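Long-range contacts in cellulase (Bacillus sp. BG-CS10, PDB 5E09), which probably hydrolyses internal beta-1,4-glucosidic bonds of cellulose with a family 5 catalytic module that is joined to carbohydrate-binding modules: residues F144-E149 with V191-E196; S340-S345 with Q362-G367; G442-F447 with N531-R536. One frame throughout, in Å; residues are numbered along the deposited sequence.

Contact 1. Residues F144-E149 with V191-E196; sequences FESVNE and VLPTLE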
loop_
_atom_site.group_PDB
_atom_site.type_symbol
_atom_site.label_atom_id
_atom_site.label_comp_id
_atom_site.label_asym_id
_atom_site.label_seq_id
_atom_site.Cartn_x
_atom_site.Cartn_y
_atom_site.Cartn_z
ATOM N N PHE A 144 -21.450 -1.140 8.827
ATOM C CA PHE A 144 -20.882 -2.457 9.119
ATOM C C PHE A 144 -20.433 -3.152 7.844
ATOM O O PHE A 144 -21.173 -3.141 6.858
ATOM C CB PHE A 144 -21.910 -3.348 9.824
ATOM C CG PHE A 144 -22.391 -2.821 11.144
ATOM C CD1 PHE A 144 -21.609 -1.965 11.905
ATOM C CD2 PHE A 144 -23.628 -3.209 11.642
ATOM C CE1 PHE A 144 -22.058 -1.496 13.137
ATOM C CE2 PHE A 144 -24.080 -2.743 12.868
ATOM C CZ PHE A 144 -23.292 -1.885 13.616
ATOM N N GLU A 145 -19.239 -3.752 7.843
ATOM C CA GLU A 145 -18.898 -4.679 6.762
ATOM C C GLU A 145 -18.741 -6.092 7.313
ATOM O O GLU A 145 -18.135 -6.308 8.370
ATOM C CB GLU A 145 -17.637 -4.257 5.985
ATOM C CG GLU A 145 -16.421 -4.041 6.810
ATOM C CD GLU A 145 -15.121 -4.036 6.006
ATOM O OE1 GLU A 145 -15.015 -4.738 4.975
ATOM O OE2 GLU A 145 -14.190 -3.314 6.418
ATOM N N SER A 146 -19.298 -7.045 6.572
ATOM C CA SER A 146 -19.527 -8.403 7.063
ATOM C C SER A 146 -18.272 -9.122 7.531
ATOM O O SER A 146 -18.247 -9.670 8.631
ATOM C CB SER A 146 -20.198 -9.235 5.976
ATOM O OG SER A 146 -19.367 -9.298 4.834
ATOM N N VAL A 147 -17.243 -9.124 6.689
ATOM C CA VAL A 147 -16.007 -9.849 6.972
ATOM C C VAL A 147 -14.889 -9.347 6.062
ATOM O O VAL A 147 -15.113 -9.085 4.880
ATOM C CB VAL A 147 -16.196 -11.373 6.783
ATOM C CG1 VAL A 147 -16.966 -11.659 5.492
ATOM C CG2 VAL A 147 -14.855 -12.106 6.794
ATOM N N ASN A 148 -13.690 -9.188 6.610
ATOM C CA ASN A 148 -12.567 -8.746 5.798
ATOM C C ASN A 148 -11.993 -9.877 4.971
ATOM O O ASN A 148 -11.750 -10.956 5.498
ATOM C CB ASN A 148 -11.467 -8.152 6.669
ATOM C CG ASN A 148 -10.292 -7.661 5.853
ATOM O OD1 ASN A 148 -10.391 -6.649 5.162
ATOM N ND2 ASN A 148 -9.175 -8.385 5.912
ATOM N N GLU A 149 -11.776 -9.613 3.683
ATOM C CA GLU A 149 -11.092 -10.534 2.765
ATOM C C GLU A 149 -11.461 -12.007 2.955
ATOM O O GLU A 149 -10.612 -12.814 3.329
ATOM C CB GLU A 149 -9.570 -10.363 2.897
ATOM C CG GLU A 149 -9.098 -8.952 2.546
ATOM C CD GLU A 149 -7.586 -8.829 2.369
ATOM O OE1 GLU A 149 -6.866 -9.811 2.654
ATOM O OE2 GLU A 149 -7.123 -7.747 1.935
ATOM N N VAL A 191 -21.794 -2.999 4.233
ATOM C CA VAL A 191 -20.711 -3.099 3.273
ATOM C C VAL A 191 -20.374 -4.572 3.040
ATOM O O VAL A 191 -20.070 -5.301 3.980
ATOM C CB VAL A 191 -19.465 -2.320 3.760
ATOM C CG1 VAL A 191 -18.332 -2.437 2.760
ATOM C CG2 VAL A 191 -19.805 -0.856 4.007
ATOM N N LEU A 192 -20.452 -5.011 1.789
ATOM C CA LEU A 192 -20.245 -6.418 1.460
ATOM C C LEU A 192 -19.045 -6.609 0.552
ATOM O O LEU A 192 -18.868 -5.872 -0.425
ATOM C CB LEU A 192 -21.486 -7.003 0.794
ATOM C CG LEU A 192 -22.793 -6.851 1.564
ATOM C CD1 LEU A 192 -23.968 -7.317 0.707
ATOM C CD2 LEU A 192 -22.711 -7.628 2.871
ATOM N N PRO A 193 -18.213 -7.606 0.871
ATOM C CA PRO A 193 -17.004 -7.904 0.104
ATOM C C PRO A 193 -17.205 -8.927 -1.013
ATOM O O PRO A 193 -18.048 -9.820 -0.899
ATOM C CB PRO A 193 -16.066 -8.467 1.169
ATOM C CG PRO A 193 -16.999 -9.169 2.121
ATOM C CD PRO A 193 -18.288 -8.393 2.115
ATOM N N THR A 194 -16.433 -8.783 -2.086
ATOM C CA THR A 194 -16.229 -9.876 -3.016
ATOM C C THR A 194 -15.386 -10.921 -2.298
ATOM O O THR A 194 -14.801 -10.636 -1.250
ATOM C CB THR A 194 -15.511 -9.431 -4.308
ATOM O OG1 THR A 194 -14.284 -8.771 -3.969
ATOM C CG2 THR A 194 -16.382 -8.480 -5.122
ATOM N N LEU A 195 -15.330 -12.126 -2.854
ATOM C CA LEU A 195 -14.451 -13.170 -2.345
ATOM C C LEU A 195 -13.001 -12.694 -2.368
ATOM O O LEU A 195 -12.509 -12.254 -3.410
ATOM C CB LEU A 195 -14.612 -14.447 -3.176
ATOM C CG LEU A 195 -13.965 -15.715 -2.613
ATOM C CD1 LEU A 195 -14.574 -16.077 -1.263
ATOM C CD2 LEU A 195 -14.116 -16.859 -3.595
ATOM N N GLU A 196 -12.338 -12.767 -1.211
ATOM C CA GLU A 196 -10.951 -12.311 -1.039
ATOM C C GLU A 196 -10.789 -10.811 -1.299
ATOM O O GLU A 196 -9.673 -10.335 -1.528
ATOM C CB GLU A 196 -10.006 -13.095 -1.957
ATOM C CG GLU A 196 -9.734 -14.515 -1.518
ATOM C CD GLU A 196 -9.002 -15.324 -2.577
ATOM O OE1 GLU A 196 -8.805 -14.800 -3.695
ATOM O OE2 GLU A 196 -8.630 -16.484 -2.293
#
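The flat carbonyl group of F144 receives the N-H of V191 within its own plane, V191 N lying 2.7 Å from F144 O. Further along, the puckered ring of P193 takes its neighbours at CD and CG: S146 OG stands 3.1 Å from P193 CD, and V147 O lies 3.3 Å from P193 CG. These meetings join the fourth and fifth strands of the TIM barrel, 142-145 and 190-193, as they run parallel and open into loops at their C-terminal ends, the side on which a barrel enzyme carries its active site. The register is set by E145 beside V191, whose side chains share one face of the sheet and touch through their CB atoms at 3.5 Å. A second backbone bond runs from S146 N to V191 O, and the CA of E145 adds a C-H contact to the same oxygen, 3.1 Å away. With CG placed between backbone N and carbonyl carbon (chi1 55°), the otherwise extended chain of E145 carries its carboxylate away from V191 to a salt bridge with R59. Further on, N148 and E149, followed by P150, match the Asn-Glu-Pro signature of family 5, in whose members this glutamate acts as the general acid/base; E149 probably does the same here. The bond from CA to CB of E149 points away from 191-196, and OE2 is hydrogen-bonded to H224. E149 and E196 meet through their backbones, E149 C 4.0 Å from E196 CA. Buried S146 is satisfied by N171 of helix 161-181, bonded to its OG. Beside it, V147 and P193 cross at about a right angle, with V147 CG1 4.2 Å from P193 CG.

Contact 2. Residues S340-S345 with Q362-G367; sequences SATAES and QLHLHG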
loop_
_atom_site.group_PDB
_atom_site.type_symbol
_atom_site.label_atom_id
_atom_site.label_comp_id
_atom_site.label_asym_id
_atom_site.label_seq_id
_atom_site.Cartn_x
_atom_site.Cartn_y
_atom_site.Cartn_z
ATOM N N SER A 340 -1.475 15.779 -10.447
ATOM C CA SER A 340 -0.196 16.461 -10.272
ATOM C C SER A 340 0.734 16.109 -11.416
ATOM O O SER A 340 0.694 14.991 -11.934
ATOM C CB SER A 340 0.465 16.084 -8.943
ATOM O OG SER A 340 -0.304 16.526 -7.845
ATOM N N ALA A 341 1.572 17.059 -11.811
ATOM C CA ALA A 341 2.622 16.764 -12.767
ATOM C C ALA A 341 3.663 15.885 -12.087
ATOM O O ALA A 341 3.870 15.965 -10.870
ATOM C CB ALA A 341 3.254 18.039 -13.298
ATOM N N THR A 342 4.298 15.026 -12.871
ATOM C CA THR A 342 5.375 14.200 -12.361
ATOM C C THR A 342 6.530 14.318 -13.342
ATOM O O THR A 342 6.487 15.142 -14.255
ATOM C CB THR A 342 4.943 12.724 -12.184
ATOM O OG1 THR A 342 4.587 12.167 -13.455
ATOM C CG2 THR A 342 3.744 12.615 -11.252
ATOM N N ALA A 343 7.563 13.509 -13.149
ATOM C CA ALA A 343 8.664 13.438 -14.099
ATOM C C ALA A 343 9.147 11.993 -14.204
ATOM O O ALA A 343 8.759 11.150 -13.398
ATOM C CB ALA A 343 9.796 14.361 -13.682
ATOM N N GLU A 344 9.993 11.714 -15.192
ATOM C CA GLU A 344 10.488 10.361 -15.431
ATOM C C GLU A 344 11.247 9.808 -14.226
ATOM O O GLU A 344 11.398 8.597 -14.080
ATOM C CB GLU A 344 11.387 10.334 -16.667
ATOM C CG GLU A 344 12.594 11.251 -16.566
ATOM C CD GLU A 344 13.450 11.238 -17.820
ATOM O OE1 GLU A 344 13.345 10.269 -18.605
ATOM O OE2 GLU A 344 14.227 12.200 -18.019
ATOM N N SER A 345 11.706 10.705 -13.362
ATOM C CA SER A 345 12.463 10.337 -12.177
ATOM C C SER A 345 12.423 11.483 -11.167
ATOM O O SER A 345 12.232 12.642 -11.547
ATOM C CB SER A 345 13.907 10.000 -12.556
ATOM O OG SER A 345 14.743 9.979 -11.413
ATOM N N GLN A 362 12.580 14.653 -18.476
ATOM C CA GLN A 362 11.252 14.526 -19.056
ATOM C C GLN A 362 10.182 14.718 -17.985
ATOM O O GLN A 362 10.107 13.963 -17.017
ATOM C CB GLN A 362 11.100 13.166 -19.749
ATOM C CG GLN A 362 9.733 12.919 -20.368
ATOM C CD GLN A 362 9.446 13.835 -21.543
ATOM O OE1 GLN A 362 8.421 14.519 -21.571
ATOM N NE2 GLN A 362 10.349 13.850 -22.525
ATOM N N LEU A 363 9.369 15.752 -18.160
ATOM C CA LEU A 363 8.243 16.014 -17.279
ATOM C C LEU A 363 6.998 15.303 -17.799
ATOM O O LEU A 363 6.850 15.110 -19.004
ATOM C CB LEU A 363 7.988 17.520 -17.178
ATOM C CG LEU A 363 8.499 18.301 -15.967
ATOM C CD1 LEU A 363 9.884 17.834 -15.521
ATOM C CD2 LEU A 363 8.503 19.795 -16.296
ATOM N N HIS A 364 6.121 14.895 -16.888
ATOM C CA HIS A 364 4.787 14.427 -17.249
ATOM C C HIS A 364 3.799 15.417 -16.672
ATOM O O HIS A 364 3.434 15.318 -15.503
ATOM C CB HIS A 364 4.492 13.024 -16.708
ATOM C CG HIS A 364 5.557 12.018 -17.003
ATOM N ND1 HIS A 364 6.080 11.830 -18.268
ATOM C CD2 HIS A 364 6.186 11.125 -16.203
ATOM C CE1 HIS A 364 6.991 10.879 -18.227
ATOM N NE2 HIS A 364 7.075 10.431 -16.985
ATOM N N LEU A 365 3.368 16.367 -17.491
ATOM C CA LEU A 365 2.618 17.513 -16.991
ATOM C C LEU A 365 1.206 17.147 -16.543
ATOM O O LEU A 365 0.650 17.794 -15.653
ATOM C CB LEU A 365 2.572 18.609 -18.058
ATOM C CG LEU A 365 3.933 19.260 -18.324
ATOM C CD1 LEU A 365 3.842 20.246 -19.475
ATOM C CD2 LEU A 365 4.464 19.943 -17.065
ATOM N N HIS A 366 0.640 16.108 -17.154
ATOM C CA HIS A 366 -0.709 15.644 -16.822
ATOM C C HIS A 366 -1.733 16.782 -16.864
ATOM O O HIS A 366 -2.589 16.892 -15.984
ATOM C CB HIS A 366 -0.730 14.979 -15.436
ATOM C CG HIS A 366 0.107 13.738 -15.343
ATOM N ND1 HIS A 366 0.764 13.370 -14.188
ATOM C CD2 HIS A 366 0.383 12.778 -16.258
ATOM C CE1 HIS A 366 1.414 12.237 -14.398
ATOM N NE2 HIS A 366 1.199 11.858 -15.644
ATOM N N GLY A 367 -1.628 17.635 -17.879
ATOM C CA GLY A 367 -2.568 18.730 -18.047
ATOM C C GLY A 367 -2.232 19.977 -17.245
ATOM O O GLY A 367 -2.944 20.977 -17.321
#
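Residues 340-344 and 362-366 run antiparallel, their end-to-end directions 154° apart. T342 and H364 form a hydrogen-bonded pair: T342 N reaches H364 O at 2.8 Å, and H364 N returns to T342 O. A343 and L363 follow as a non-hydrogen-bonded pair, after which E344 N meets Q362 O at 2.9 Å. Q362 N in turn donates to E344 OE2 at 3.0 Å, coming from above the carboxylate plane; the chi1 of E344 (59°) sets CG between N and carbonyl carbon, and the extended chain then crosses Q362 at about a right angle. Strand 342-343 thereby forms one margin of a four-stranded sheet in the X2 module, consistent with the immunoglobulin-like sandwich of the E-set clan. On one face A343 CB packs 3.9 Å from L363 CD1, and both residues touch F427 of the second sheet. On the face of T342 and H364, T342 OG1 sits between two imidazoles, 3.3 Å from H364 CD2 in the plane of that ring and equally near H366 CE1. The H366 ring is held by ND1, which gives S340 O a 2.8 Å bond that is almost straight (172°) and lies in the ring plane, while H364 O stands 3.5 Å above one face of the same ring, offset toward its rim.

Contact 3. Residues G442-F447 with N531-R536; sequences GSTSNF and NHVQGR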
loop_
_atom_site.group_PDB
_atom_site.type_symbol
_atom_site.label_atom_id
_atom_site.label_comp_id
_atom_site.label_asym_id
_atom_site.label_seq_id
_atom_site.Cartn_x
_atom_site.Cartn_y
_atom_site.Cartn_z
ATOM N N GLY A 442 31.522 -15.256 4.932
ATOM C CA GLY A 442 30.507 -15.340 5.963
ATOM C C GLY A 442 29.675 -16.595 5.938
ATOM O O GLY A 442 29.882 -17.473 5.110
ATOM N N SER A 443 28.732 -16.679 6.867
ATOM C CA SER A 443 27.777 -17.772 6.878
ATOM C C SER A 443 26.477 -17.310 6.236
ATOM O O SER A 443 26.204 -16.110 6.171
ATOM C CB SER A 443 27.529 -18.266 8.303
ATOM O OG SER A 443 26.848 -17.287 9.069
ATOM N N THR A 444 25.677 -18.263 5.771
ATOM C CA THR A 444 24.426 -17.959 5.077
ATOM C C THR A 444 23.428 -17.162 5.923
ATOM O O THR A 444 22.532 -16.506 5.387
ATOM C CB THR A 444 23.732 -19.246 4.600
ATOM O OG1 THR A 444 23.603 -20.156 5.699
ATOM C CG2 THR A 444 24.542 -19.907 3.498
ATOM N N SER A 445 23.584 -17.210 7.239
ATOM C CA SER A 445 22.640 -16.541 8.121
ATOM C C SER A 445 23.113 -15.147 8.542
ATOM O O SER A 445 22.371 -14.407 9.186
ATOM C CB SER A 445 22.380 -17.404 9.355
ATOM O OG SER A 445 23.584 -17.649 10.057
ATOM N N ASN A 446 24.338 -14.788 8.172
ATOM C CA ASN A 446 24.897 -13.496 8.558
ATOM C C ASN A 446 25.735 -12.860 7.446
ATOM O O ASN A 446 26.829 -12.352 7.692
ATOM C CB ASN A 446 25.745 -13.655 9.820
ATOM C CG ASN A 446 26.036 -12.335 10.497
ATOM O OD1 ASN A 446 25.244 -11.396 10.413
ATOM N ND2 ASN A 446 27.179 -12.251 11.171
ATOM N N PHE A 447 25.217 -12.880 6.222
ATOM C CA PHE A 447 26.006 -12.449 5.077
ATOM C C PHE A 447 25.694 -11.021 4.623
ATOM O O PHE A 447 24.547 -10.671 4.337
ATOM C CB PHE A 447 25.814 -13.415 3.908
ATOM C CG PHE A 447 26.849 -13.262 2.834
ATOM C CD1 PHE A 447 28.061 -13.926 2.925
ATOM C CD2 PHE A 447 26.618 -12.437 1.742
ATOM C CE1 PHE A 447 29.027 -13.776 1.942
ATOM C CE2 PHE A 447 27.573 -12.284 0.757
ATOM C CZ PHE A 447 28.779 -12.955 0.854
ATOM N N ASN A 531 26.842 -24.067 4.716
ATOM C CA ASN A 531 26.427 -22.842 5.375
ATOM C C ASN A 531 27.419 -21.708 5.198
ATOM O O ASN A 531 27.321 -20.689 5.880
ATOM C CB ASN A 531 26.210 -23.094 6.866
ATOM C CG ASN A 531 24.875 -23.748 7.155
ATOM O OD1 ASN A 531 23.838 -23.084 7.168
ATOM N ND2 ASN A 531 24.893 -25.056 7.387
ATOM N N HIS A 532 28.383 -21.877 4.298
ATOM C CA HIS A 532 29.398 -20.843 4.139
ATOM C C HIS A 532 29.440 -20.261 2.738
ATOM O O HIS A 532 29.208 -20.957 1.752
ATOM C CB HIS A 532 30.767 -21.384 4.525
ATOM C CG HIS A 532 30.849 -21.804 5.957
ATOM N ND1 HIS A 532 30.872 -23.127 6.343
ATOM C CD2 HIS A 532 30.882 -21.074 7.097
ATOM C CE1 HIS A 532 30.932 -23.194 7.662
ATOM N NE2 HIS A 532 30.940 -21.964 8.143
ATOM N N VAL A 533 29.720 -18.964 2.680
ATOM C CA VAL A 533 29.720 -18.206 1.438
ATOM C C VAL A 533 30.927 -17.284 1.350
ATOM O O VAL A 533 31.290 -16.589 2.317
ATOM C CB VAL A 533 28.440 -17.344 1.285
ATOM C CG1 VAL A 533 28.407 -16.670 -0.088
ATOM C CG2 VAL A 533 27.201 -18.184 1.480
ATOM N N GLN A 534 31.475 -17.227 0.148
ATOM C CA GLN A 534 32.566 -16.361 -0.191
ATOM C C GLN A 534 32.095 -15.339 -1.233
ATOM O O GLN A 534 31.549 -15.688 -2.232
ATOM C CB GLN A 534 33.741 -17.157 -0.709
ATOM C CG GLN A 534 34.766 -16.292 -1.391
ATOM C CD GLN A 534 36.177 -16.779 -1.275
ATOM O OE1 GLN A 534 36.724 -17.295 -2.226
ATOM N NE2 GLN A 534 36.784 -16.585 -0.118
ATOM N N GLY A 535 32.342 -14.071 -0.984
ATOM C CA GLY A 535 31.967 -13.015 -1.886
ATOM C C GLY A 535 33.171 -12.450 -2.578
ATOM O O GLY A 535 34.144 -12.176 -1.971
ATOM N N ARG A 536 33.096 -12.282 -3.873
ATOM C CA ARG A 536 34.226 -11.795 -4.647
ATOM C C ARG A 536 33.773 -10.652 -5.549
ATOM O O ARG A 536 32.836 -10.799 -6.342
ATOM C CB ARG A 536 34.841 -12.934 -5.464
ATOM C CG ARG A 536 35.753 -13.846 -4.645
ATOM C CD ARG A 536 36.971 -13.065 -4.161
ATOM N NE ARG A 536 37.888 -13.854 -3.343
ATOM C CZ ARG A 536 37.848 -13.924 -2.013
ATOM N NH1 ARG A 536 36.906 -13.286 -1.330
ATOM N NH2 ARG A 536 38.724 -14.687 -1.368
#
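F447 and V533 meet at about a right angle, F447 CE1 approaching V533 CG1 to 3.6 Å while F447 CD1 rests 3.8 Å from V533 CB. The phenyl ring reaches across because its CG is anti to the backbone N (chi1 -165°), which turns the side chain over toward strand 532-536. Beyond the valine, G535 lies at the ring's edge, its N 4.2 Å from F447 CZ. The other branch of V533 serves a different neighbour: V533 CG2 packs 3.8 Å from T444 CG2, again with the two side chains crossing at about a right angle. One valine therefore fills the angle between a ring and a threonine methyl, and its buried surroundings are extended by L526 of strand 521-529 and F502 of helix 499-502. All this belongs to the large antiparallel sheet of the family 46 carbohydrate-binding module, in which strand 532-536 lies between 521-529 and 436-443. G442 and V533 are the hydrogen-bonded pair that fixes the register, G442 N bonding to V533 O and V533 N to G442 O. The next pair, S443 and H532, is non-hydrogen-bonded and has its side chains on the other face. Strand 436-443 then turns back into 447-452 by a type I beta turn, S443 to N446, closed by N446 N bonding to S443 O at 3.0 Å. Where the turn begins, T444 also crosses N531 at about a right angle, and T444 N bonds to N531 O at 2.9 Å. That carbonyl oxygen has a second neighbour in S443 CA, a C-H contact of 3.1 Å.

Overall arrangement
The three contacts follow one another along the chain without overlap, each in a different module: contact 1 in the parallel barrel of the family 5 domain, contact 2 in the four-stranded sheet of the X2 domain, and contact 3 in the antiparallel sheet of the C-terminal carbohydrate-binding domain. Contacts 1 and 2 lie on opposite sides of the chain's centre, their own centres 37 Å apart; contact 3 is 46 Å from contact 1 and 43 Å from contact 2, centre to centre. Nearest atoms are never closer than about 27 Å, and no sheet is shared. Each contact thus ties strands within its own module, consistent with a trimodular cellulase built from separately folded units.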